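Local coordinates for type II secretion ATPase XpsE (Xanthomonas campestris, PDB 2D28), which belongs to the GspE family of ATPases that serve bacterial type II secretion and is represented here by its N-terminal domain, at residues S50-A55 with R137-D142; G104-W109 with T126-L131; A111-D116 with L132-R137. The protein carries 1 engineered substitution. All coordinates share one frame; numbering follows the deposited sequence.

Contact 1: S50-A55 with R137-D142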
loop_
_atom_site.group_PDB
_atom_site.type_symbol
_atom_site.label_atom_id
_atom_site.label_comp_id
_atom_site.label_asym_id
_atom_site.label_seq_id
_atom_site.Cartn_x
_atom_site.Cartn_y
_atom_site.Cartn_z
ATOM N N SER A 50 9.024 10.494 0.775
ATOM C CA SER A 50 9.580 9.271 1.375
ATOM C C SER A 50 8.542 8.156 1.531
ATOM O O SER A 50 7.332 8.427 1.652
ATOM C CB SER A 50 10.211 9.560 2.753
ATOM O OG SER A 50 9.219 9.758 3.773
ATOM N N GLU A 51 9.025 6.906 1.531
ATOM C CA GLU A 51 8.140 5.780 1.799
ATOM C C GLU A 51 7.426 5.906 3.103
ATOM O O GLU A 51 6.228 5.625 3.194
ATOM C CB GLU A 51 8.925 4.471 1.802
ATOM C CG GLU A 51 9.350 4.052 0.413
ATOM C CD GLU A 51 9.843 2.581 0.369
ATOM O OE1 GLU A 51 9.790 1.878 1.421
ATOM O OE2 GLU A 51 10.263 2.135 -0.744
ATOM N N ARG A 52 8.126 6.379 4.144
ATOM C CA ARG A 52 7.485 6.601 5.408
ATOM C C ARG A 52 6.326 7.606 5.376
ATOM O O ARG A 52 5.244 7.332 5.915
ATOM C CB ARG A 52 8.496 6.974 6.497
ATOM C CG ARG A 52 7.819 7.171 7.842
ATOM C CD ARG A 52 8.788 7.189 9.055
ATOM N NE ARG A 52 9.357 5.872 9.156
ATOM C CZ ARG A 52 8.738 4.830 9.725
ATOM N NH1 ARG A 52 9.328 3.672 9.709
ATOM N NH2 ARG A 52 7.553 4.926 10.273
ATOM N N ASP A 53 6.529 8.745 4.724
ATOM C CA ASP A 53 5.524 9.785 4.656
ATOM C C ASP A 53 4.382 9.367 3.723
ATOM O O ASP A 53 3.246 9.758 3.969
ATOM C CB ASP A 53 6.086 11.075 4.109
ATOM C CG ASP A 53 6.920 11.870 5.152
ATOM O OD1 ASP A 53 6.721 11.695 6.349
ATOM O OD2 ASP A 53 7.802 12.663 4.785
ATOM N N HIS A 54 4.697 8.596 2.685
ATOM C CA HIS A 54 3.656 7.977 1.856
ATOM C C HIS A 54 2.737 7.105 2.718
ATOM O O HIS A 54 1.491 7.350 2.800
ATOM C CB HIS A 54 4.235 7.209 0.669
ATOM C CG HIS A 54 3.174 6.488 -0.116
ATOM N ND1 HIS A 54 1.840 6.612 0.181
ATOM C CD2 HIS A 54 3.226 5.655 -1.167
ATOM C CE1 HIS A 54 1.126 5.869 -0.649
ATOM N NE2 HIS A 54 1.945 5.241 -1.446
ATOM N N ALA A 55 3.313 6.120 3.390
ATOM C CA ALA A 55 2.571 5.213 4.295
ATOM C C ALA A 55 1.777 5.990 5.341
ATOM O O ALA A 55 0.547 5.760 5.578
ATOM C CB ALA A 55 3.536 4.217 5.000
ATOM N N ARG A 137 6.546 0.489 1.660
ATOM C CA ARG A 137 6.692 -0.248 0.434
ATOM C C ARG A 137 7.837 -1.268 0.512
ATOM O O ARG A 137 7.670 -2.437 0.151
ATOM C CB ARG A 137 6.917 0.716 -0.723
ATOM C CG ARG A 137 6.800 0.042 -2.161
ATOM C CD ARG A 137 6.978 1.047 -3.328
ATOM N NE ARG A 137 6.055 2.146 -3.068
ATOM C CZ ARG A 137 4.758 2.103 -3.307
ATOM N NH1 ARG A 137 4.029 3.087 -2.864
ATOM N NH2 ARG A 137 4.209 1.102 -4.014
ATOM N N SER A 138 9.013 -0.826 0.936
ATOM C CA SER A 138 10.178 -1.697 0.866
ATOM C C SER A 138 10.104 -2.736 1.929
ATOM O O SER A 138 10.728 -3.826 1.813
ATOM C CB SER A 138 11.456 -0.854 1.066
ATOM O OG SER A 138 11.553 -0.034 -0.099
ATOM N N GLU A 139 9.435 -2.420 3.047
ATOM C CA GLU A 139 9.250 -3.412 4.100
ATOM C C GLU A 139 8.360 -4.568 3.645
ATOM O O GLU A 139 8.595 -5.725 3.997
ATOM C CB GLU A 139 8.682 -2.773 5.371
ATOM C CG GLU A 139 9.679 -1.801 5.983
ATOM C CD GLU A 139 9.175 -1.116 7.252
ATOM O OE1 GLU A 139 8.217 -1.579 7.850
ATOM O OE2 GLU A 139 9.809 -0.123 7.605
ATOM N N ILE A 140 7.292 -4.234 2.937
ATOM C CA ILE A 140 6.420 -5.229 2.299
ATOM C C ILE A 140 7.226 -6.047 1.278
ATOM O O ILE A 140 7.141 -7.287 1.265
ATOM C CB ILE A 140 5.215 -4.537 1.621
ATOM C CG1 ILE A 140 4.344 -3.888 2.676
ATOM C CG2 ILE A 140 4.416 -5.539 0.786
ATOM C CD1 ILE A 140 3.200 -3.100 2.157
ATOM N N ASP A 141 7.984 -5.369 0.418
ATOM C CA ASP A 141 8.792 -6.102 -0.585
ATOM C C ASP A 141 9.754 -7.100 0.052
ATOM O O ASP A 141 9.845 -8.227 -0.387
ATOM C CB ASP A 141 9.586 -5.127 -1.404
ATOM C CG ASP A 141 8.705 -4.305 -2.277
ATOM O OD1 ASP A 141 7.502 -4.628 -2.505
ATOM O OD2 ASP A 141 9.148 -3.285 -2.754
ATOM N N ASP A 142 10.379 -6.668 1.145
ATOM C CA ASP A 142 11.343 -7.471 1.882
ATOM C C ASP A 142 10.671 -8.697 2.460
ATOM O O ASP A 142 11.152 -9.821 2.319
ATOM C CB ASP A 142 11.948 -6.637 3.020
ATOM C CG ASP A 142 13.023 -5.674 2.559
ATOM O OD1 ASP A 142 13.414 -5.615 1.384
ATOM O OD2 ASP A 142 13.504 -4.877 3.340
HETATM O O HOH W 1 5.486 3.409 1.459
#
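The carboxylate of E51 carries the polar part of this contact: it reaches the first turn of helix 137-147 and takes two hydrogen bonds from S138. The backbone N of S138 donates to E51 OE1 at 2.9 Å, from the syn side but tilted well out of the carboxylate plane. S138 OG donates to E51 OE2 at 2.6 Å, again syn and nearer the plane. With one oxygen given to each donor, the carboxylate is held against rotation. E51 gets there with CG beside its backbone N (chi1 -73°) and the chain extended beyond. A water adds a backbone link, donating to E51 O (2.9 Å) and accepting from R137 N (3.1 Å).

Contacts of side-chain edges follow one turn on. H54 CD2 lies 3.2 Å from R137 NH1, ring edge against guanidinium edge, the planes 23° apart; both side chains also bond D112.

S50 OG caps helix 51-62 by accepting from D53 N. Two helix N-termini thus meet nearly perpendicular, their short segments at 97°, with E51 of one bonded to the first-turn N-H and hydroxyl of S138 in the other, a position probably favoured by the positive end of the helix dipole.

Contact 2: G104-W109 with T126-L131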
loop_
_atom_site.group_PDB
_atom_site.type_symbol
_atom_site.label_atom_id
_atom_site.label_comp_id
_atom_site.label_asym_id
_atom_site.label_seq_id
_atom_site.Cartn_x
_atom_site.Cartn_y
_atom_site.Cartn_z
ATOM N N GLY A 104 -12.217 -14.524 10.444
ATOM C CA GLY A 104 -12.792 -14.601 9.142
ATOM C C GLY A 104 -12.372 -13.533 8.142
ATOM O O GLY A 104 -12.958 -13.422 7.040
ATOM N N ARG A 105 -11.357 -12.763 8.502
ATOM C CA ARG A 105 -10.737 -11.820 7.585
ATOM C C ARG A 105 -9.252 -12.069 7.308
ATOM O O ARG A 105 -8.451 -12.430 8.173
ATOM C CB ARG A 105 -10.930 -10.401 8.091
ATOM C CG ARG A 105 -12.379 -10.076 8.435
ATOM C CD ARG A 105 -12.614 -8.627 8.910
ATOM N NE ARG A 105 -12.516 -7.628 7.862
ATOM C CZ ARG A 105 -12.998 -6.383 7.964
ATOM N NH1 ARG A 105 -13.558 -6.012 9.067
ATOM N NH2 ARG A 105 -12.938 -5.527 6.945
ATOM N N LEU A 106 -8.876 -11.796 6.084
ATOM C CA LEU A 106 -7.494 -11.841 5.645
ATOM C C LEU A 106 -6.792 -10.532 5.933
ATOM O O LEU A 106 -7.171 -9.477 5.384
ATOM C CB LEU A 106 -7.464 -12.172 4.129
ATOM C CG LEU A 106 -6.067 -12.436 3.585
ATOM C CD1 LEU A 106 -5.584 -13.862 4.076
ATOM C CD2 LEU A 106 -6.146 -12.355 2.073
ATOM N N ASP A 107 -5.735 -10.590 6.761
ATOM C CA ASP A 107 -4.910 -9.463 7.018
ATOM C C ASP A 107 -4.002 -9.221 5.808
ATOM O O ASP A 107 -3.218 -10.111 5.423
ATOM C CB ASP A 107 -4.094 -9.580 8.272
ATOM C CG ASP A 107 -4.919 -9.647 9.517
ATOM O OD1 ASP A 107 -5.750 -8.742 9.775
ATOM O OD2 ASP A 107 -4.827 -10.597 10.308
ATOM N N LEU A 108 -4.123 -8.045 5.199
ATOM C CA LEU A 108 -3.317 -7.703 4.035
ATOM C C LEU A 108 -2.529 -6.461 4.302
ATOM O O LEU A 108 -3.085 -5.367 4.495
ATOM C CB LEU A 108 -4.231 -7.512 2.823
ATOM C CG LEU A 108 -3.538 -7.320 1.480
ATOM C CD1 LEU A 108 -3.065 -8.685 1.046
ATOM C CD2 LEU A 108 -4.411 -6.677 0.377
ATOM N N TRP A 109 -1.224 -6.610 4.238
ATOM C CA TRP A 109 -0.300 -5.520 4.327
ATOM C C TRP A 109 -0.189 -4.861 2.944
ATOM O O TRP A 109 0.162 -5.547 1.945
ATOM C CB TRP A 109 1.036 -6.105 4.762
ATOM C CG TRP A 109 1.943 -5.248 5.516
ATOM C CD1 TRP A 109 1.650 -4.014 6.100
ATOM C CD2 TRP A 109 3.329 -5.488 5.803
ATOM N NE1 TRP A 109 2.761 -3.526 6.720
ATOM C CE2 TRP A 109 3.799 -4.403 6.549
ATOM C CE3 TRP A 109 4.247 -6.470 5.421
ATOM C CZ2 TRP A 109 5.127 -4.297 6.967
ATOM C CZ3 TRP A 109 5.556 -6.369 5.871
ATOM C CH2 TRP A 109 5.982 -5.276 6.605
ATOM N N THR A 126 -9.256 -13.794 -4.011
ATOM C CA THR A 126 -9.158 -14.629 -2.797
ATOM C C THR A 126 -10.519 -15.091 -2.371
ATOM O O THR A 126 -10.671 -16.145 -1.736
ATOM C CB THR A 126 -8.501 -13.877 -1.595
ATOM O OG1 THR A 126 -9.233 -12.648 -1.345
ATOM C CG2 THR A 126 -7.043 -13.435 -1.904
ATOM N N GLY A 127 -11.523 -14.313 -2.709
ATOM C CA GLY A 127 -12.850 -14.517 -2.172
ATOM C C GLY A 127 -12.967 -14.321 -0.665
ATOM O O GLY A 127 -13.948 -14.760 -0.085
ATOM N N LEU A 128 -12.010 -13.630 -0.054
ATOM C CA LEU A 128 -11.975 -13.405 1.409
ATOM C C LEU A 128 -12.213 -11.963 1.749
ATOM O O LEU A 128 -11.800 -11.054 1.007
ATOM C CB LEU A 128 -10.625 -13.816 2.025
ATOM C CG LEU A 128 -10.396 -15.339 1.987
ATOM C CD1 LEU A 128 -8.995 -15.700 2.375
ATOM C CD2 LEU A 128 -11.394 -16.156 2.883
ATOM N N PRO A 129 -12.880 -11.714 2.870
ATOM C CA PRO A 129 -12.968 -10.336 3.356
ATOM C C PRO A 129 -11.586 -9.911 3.874
ATOM O O PRO A 129 -10.855 -10.727 4.411
ATOM C CB PRO A 129 -14.059 -10.365 4.404
ATOM C CG PRO A 129 -14.340 -11.785 4.750
ATOM C CD PRO A 129 -13.667 -12.668 3.680
ATOM N N LEU A 130 -11.177 -8.686 3.555
ATOM C CA LEU A 130 -9.856 -8.171 3.876
ATOM C C LEU A 130 -9.897 -7.262 5.081
ATOM O O LEU A 130 -10.896 -6.537 5.278
ATOM C CB LEU A 130 -9.323 -7.326 2.697
ATOM C CG LEU A 130 -9.380 -8.037 1.297
ATOM C CD1 LEU A 130 -8.740 -7.189 0.229
ATOM C CD2 LEU A 130 -8.656 -9.370 1.294
ATOM N N LEU A 131 -8.780 -7.240 5.806
ATOM C CA LEU A 131 -8.470 -6.180 6.755
ATOM C C LEU A 131 -7.150 -5.581 6.286
ATOM O O LEU A 131 -6.153 -6.255 6.216
ATOM C CB LEU A 131 -8.350 -6.728 8.183
ATOM C CG LEU A 131 -8.445 -5.778 9.381
ATOM C CD1 LEU A 131 -9.813 -5.110 9.486
ATOM C CD2 LEU A 131 -8.151 -6.553 10.638
#
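The carbonyl oxygen of L130 is gripped twice by one side chain of the neighbouring strand: R105 NH2 donates to L130 O at 2.8 Å, and R105 NE adds a weak bond to that oxygen. The bend at chi3 (72°) folds the guanidinium back over the edge strand, and L131 CD1 sits 3.7 Å above the centre of its plane.

Between the strands the pairing is parallel, L106 beside L130 and D107 beside L131. L106 N donates to P129 O at 2.8 Å, L131 N to L106 O, and L108 N to L131 O at 2.9 Å, all nearly straight.

One face carries leucines: L106 and L130 run alongside each other in the same direction, CD2 to CD2 at 4.0 Å, while L106 CB meets L128 CB. On the other face D107 lies alongside L131, with D107 OD1 3.4 Å from L131 CD2; its OD2 is salt-bridged to R102 of strand 96-102.

The two faces thus differ in chemistry: the leucine face packs in part under helix 116-126, the crossover of the beta-alpha-beta unit, at L108 and L130, while on the other the methyls of L131 lie against the R105 guanidinium and the D107 carboxylate.

Contact 3: A111-D116 with L132-R137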
loop_
_atom_site.group_PDB
_atom_site.type_symbol
_atom_site.label_atom_id
_atom_site.label_comp_id
_atom_site.label_asym_id
_atom_site.label_seq_id
_atom_site.Cartn_x
_atom_site.Cartn_y
_atom_site.Cartn_z
ATOM N N ALA A 111 0.905 -1.362 0.431
ATOM C CA ALA A 111 1.624 -0.078 0.248
ATOM C C ALA A 111 0.757 1.076 -0.201
ATOM O O ALA A 111 0.961 2.255 0.247
ATOM C CB ALA A 111 2.876 -0.221 -0.672
ATOM N N ASP A 112 -0.199 0.738 -1.074
ATOM C CA ASP A 112 -1.035 1.696 -1.765
ATOM C C ASP A 112 -2.517 1.431 -1.510
ATOM O O ASP A 112 -3.257 1.050 -2.400
ATOM C CB ASP A 112 -0.724 1.720 -3.248
ATOM C CG ASP A 112 0.728 2.061 -3.558
ATOM O OD1 ASP A 112 1.360 2.922 -2.868
ATOM O OD2 ASP A 112 1.310 1.522 -4.509
ATOM N N PRO A 113 -2.978 1.717 -0.310
ATOM C CA PRO A 113 -4.383 1.425 0.067
ATOM C C PRO A 113 -5.466 2.276 -0.557
ATOM O O PRO A 113 -6.637 1.943 -0.363
ATOM C CB PRO A 113 -4.353 1.563 1.579
ATOM C CG PRO A 113 -3.318 2.590 1.813
ATOM C CD PRO A 113 -2.226 2.276 0.823
ATOM N N TYR A 114 -5.086 3.308 -1.286
ATOM C CA TYR A 114 -5.970 4.107 -2.116
ATOM C C TYR A 114 -6.275 3.452 -3.488
ATOM O O TYR A 114 -7.066 4.001 -4.231
ATOM C CB TYR A 114 -5.334 5.472 -2.380
ATOM C CG TYR A 114 -3.993 5.423 -3.011
ATOM C CD1 TYR A 114 -3.838 5.338 -4.378
ATOM C CD2 TYR A 114 -2.835 5.421 -2.200
ATOM C CE1 TYR A 114 -2.552 5.284 -4.938
ATOM C CE2 TYR A 114 -1.602 5.346 -2.715
ATOM C CZ TYR A 114 -1.447 5.256 -4.065
ATOM O OH TYR A 114 -0.176 5.136 -4.546
ATOM N N ASP A 115 -5.624 2.322 -3.818
ATOM C CA ASP A 115 -5.718 1.743 -5.155
ATOM C C ASP A 115 -6.848 0.702 -5.159
ATOM O O ASP A 115 -6.641 -0.465 -4.838
ATOM C CB ASP A 115 -4.359 1.147 -5.562
ATOM C CG ASP A 115 -4.341 0.670 -6.987
ATOM O OD1 ASP A 115 -5.449 0.455 -7.566
ATOM O OD2 ASP A 115 -3.245 0.450 -7.514
ATOM N N ASP A 116 -8.044 1.197 -5.435
ATOM C CA ASP A 116 -9.224 0.393 -5.397
ATOM C C ASP A 116 -9.187 -0.738 -6.470
ATOM O O ASP A 116 -9.757 -1.783 -6.251
ATOM C CB ASP A 116 -10.483 1.269 -5.523
ATOM C CG ASP A 116 -10.539 2.027 -6.781
ATOM O OD1 ASP A 116 -9.840 3.067 -6.857
ATOM O OD2 ASP A 116 -11.272 1.662 -7.757
ATOM N N LEU A 132 -7.185 -4.304 5.908
ATOM C CA LEU A 132 -6.054 -3.632 5.343
ATOM C C LEU A 132 -5.152 -3.017 6.402
ATOM O O LEU A 132 -5.613 -2.391 7.322
ATOM C CB LEU A 132 -6.492 -2.540 4.378
ATOM C CG LEU A 132 -7.279 -3.059 3.144
ATOM C CD1 LEU A 132 -7.730 -1.855 2.303
ATOM C CD2 LEU A 132 -6.408 -4.074 2.408
ATOM N N HIS A 133 -3.840 -3.219 6.245
ATOM C CA HIS A 133 -2.841 -2.615 7.113
ATOM C C HIS A 133 -1.778 -1.959 6.261
ATOM O O HIS A 133 -1.230 -2.603 5.328
ATOM C CB HIS A 133 -2.174 -3.711 7.931
ATOM C CG HIS A 133 -3.116 -4.538 8.754
ATOM N ND1 HIS A 133 -3.470 -5.819 8.424
ATOM C CD2 HIS A 133 -3.665 -4.313 9.963
ATOM C CE1 HIS A 133 -4.298 -6.299 9.347
ATOM N NE2 HIS A 133 -4.468 -5.378 10.266
ATOM N N VAL A 134 -1.511 -0.691 6.495
ATOM C CA VAL A 134 -0.580 0.045 5.643
ATOM C C VAL A 134 0.867 -0.278 6.119
ATOM O O VAL A 134 1.185 -0.338 7.332
ATOM C CB VAL A 134 -0.835 1.574 5.679
ATOM C CG1 VAL A 134 0.088 2.354 4.707
ATOM C CG2 VAL A 134 -2.364 1.908 5.505
ATOM N N GLY A 135 1.717 -0.512 5.166
ATOM C CA GLY A 135 3.143 -0.748 5.401
ATOM C C GLY A 135 3.999 0.000 4.391
ATOM O O GLY A 135 3.570 0.407 3.295
ATOM N N LEU A 136 5.222 0.287 4.818
ATOM C CA LEU A 136 6.189 0.955 4.001
ATOM C C LEU A 136 6.533 -0.072 2.843
ATOM O O LEU A 136 6.615 -1.321 3.033
ATOM C CB LEU A 136 7.459 1.351 4.794
ATOM C CG LEU A 136 7.483 2.710 5.531
ATOM C CD1 LEU A 136 6.526 2.709 6.719
ATOM C CD2 LEU A 136 8.949 2.923 6.007
ATOM N N ARG A 137 6.546 0.489 1.660
ATOM C CA ARG A 137 6.692 -0.248 0.434
ATOM C C ARG A 137 7.837 -1.268 0.512
ATOM O O ARG A 137 7.670 -2.437 0.151
ATOM C CB ARG A 137 6.917 0.716 -0.723
ATOM C CG ARG A 137 6.800 0.042 -2.161
ATOM C CD ARG A 137 6.978 1.047 -3.328
ATOM N NE ARG A 137 6.055 2.146 -3.068
ATOM C CZ ARG A 137 4.758 2.103 -3.307
ATOM N NH1 ARG A 137 4.029 3.087 -2.864
ATOM N NH2 ARG A 137 4.209 1.102 -4.014
HETATM O O HOH W 2 3.056 2.743 1.918
#
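The R137 guanidinium turns its NH1/NH2 edge to the carboxylate of D112, a bidentate end-on pair. R137 NH1 donates to D112 OD1 at 2.7 Å and R137 NH2 to D112 OD2 at 3.0 Å, both bonds nearly straight. Both oxygens are met on the syn side and lie close to the guanidinium plane, but the carboxylate is twisted, so the two planes stand 33° apart. This bidentate salt bridge resists rotation of either group. R137 reaches it with CG anti to its own backbone N (chi1 -168°) and a bend at chi3 (-52°) that turns the guanidinium toward D112.

A111 closes one face of that guanidinium: its CB sits 3.7 Å above the plane, off-centre, and lies 3.8 Å from R137 NH2. The flat cation is therefore backed by a methyl group while part of its edge meets the aspartate. D112 OD1 has a further partner, the hydrogen bond from H54 NE2 of helix 51-62, and two donors on one oxygen would probably favour the charged carboxylate.

Further along the loop, P113 and V134 lie roughly perpendicular, P113 CG meeting V134 CG2 at 3.9 Å; C58 and L62 of helix 51-62 also pack on the proline. Between the two backbones a water donates to A111 O (2.7 Å) and to G135 O (2.8 Å).

D112 opens a type I turn ending at D115, which is the N-cap of helix 116-126, its OD1 accepting from A118 N. This is the loop between first strand and helix of a beta-alpha-beta unit, tied by a salt bridge to the point where the unit's second strand gives way to helix 137-147.

From the N terminus, helix 51-62 comes first, and contact 1 joins its start to helix 137-147 near the C terminus, closing the longest loop of the three. Both other contacts fall within that loop. Strand 105-110 enters contact 2, the loop after it enters contact 3, and then the chain passes through helix 116-126 into strand 130-134, whose beginning belongs to contact 2 and whose later part belongs to contact 3; the two therefore cross. They continue one another along the sheet, where L108 O pairs with H133 N. Contacts 1 and 3 share R137 and also meet at H54 and D112, tying helix 51-62 to the beta-alpha-beta unit, while W109 packs on I140 of helix 137-147.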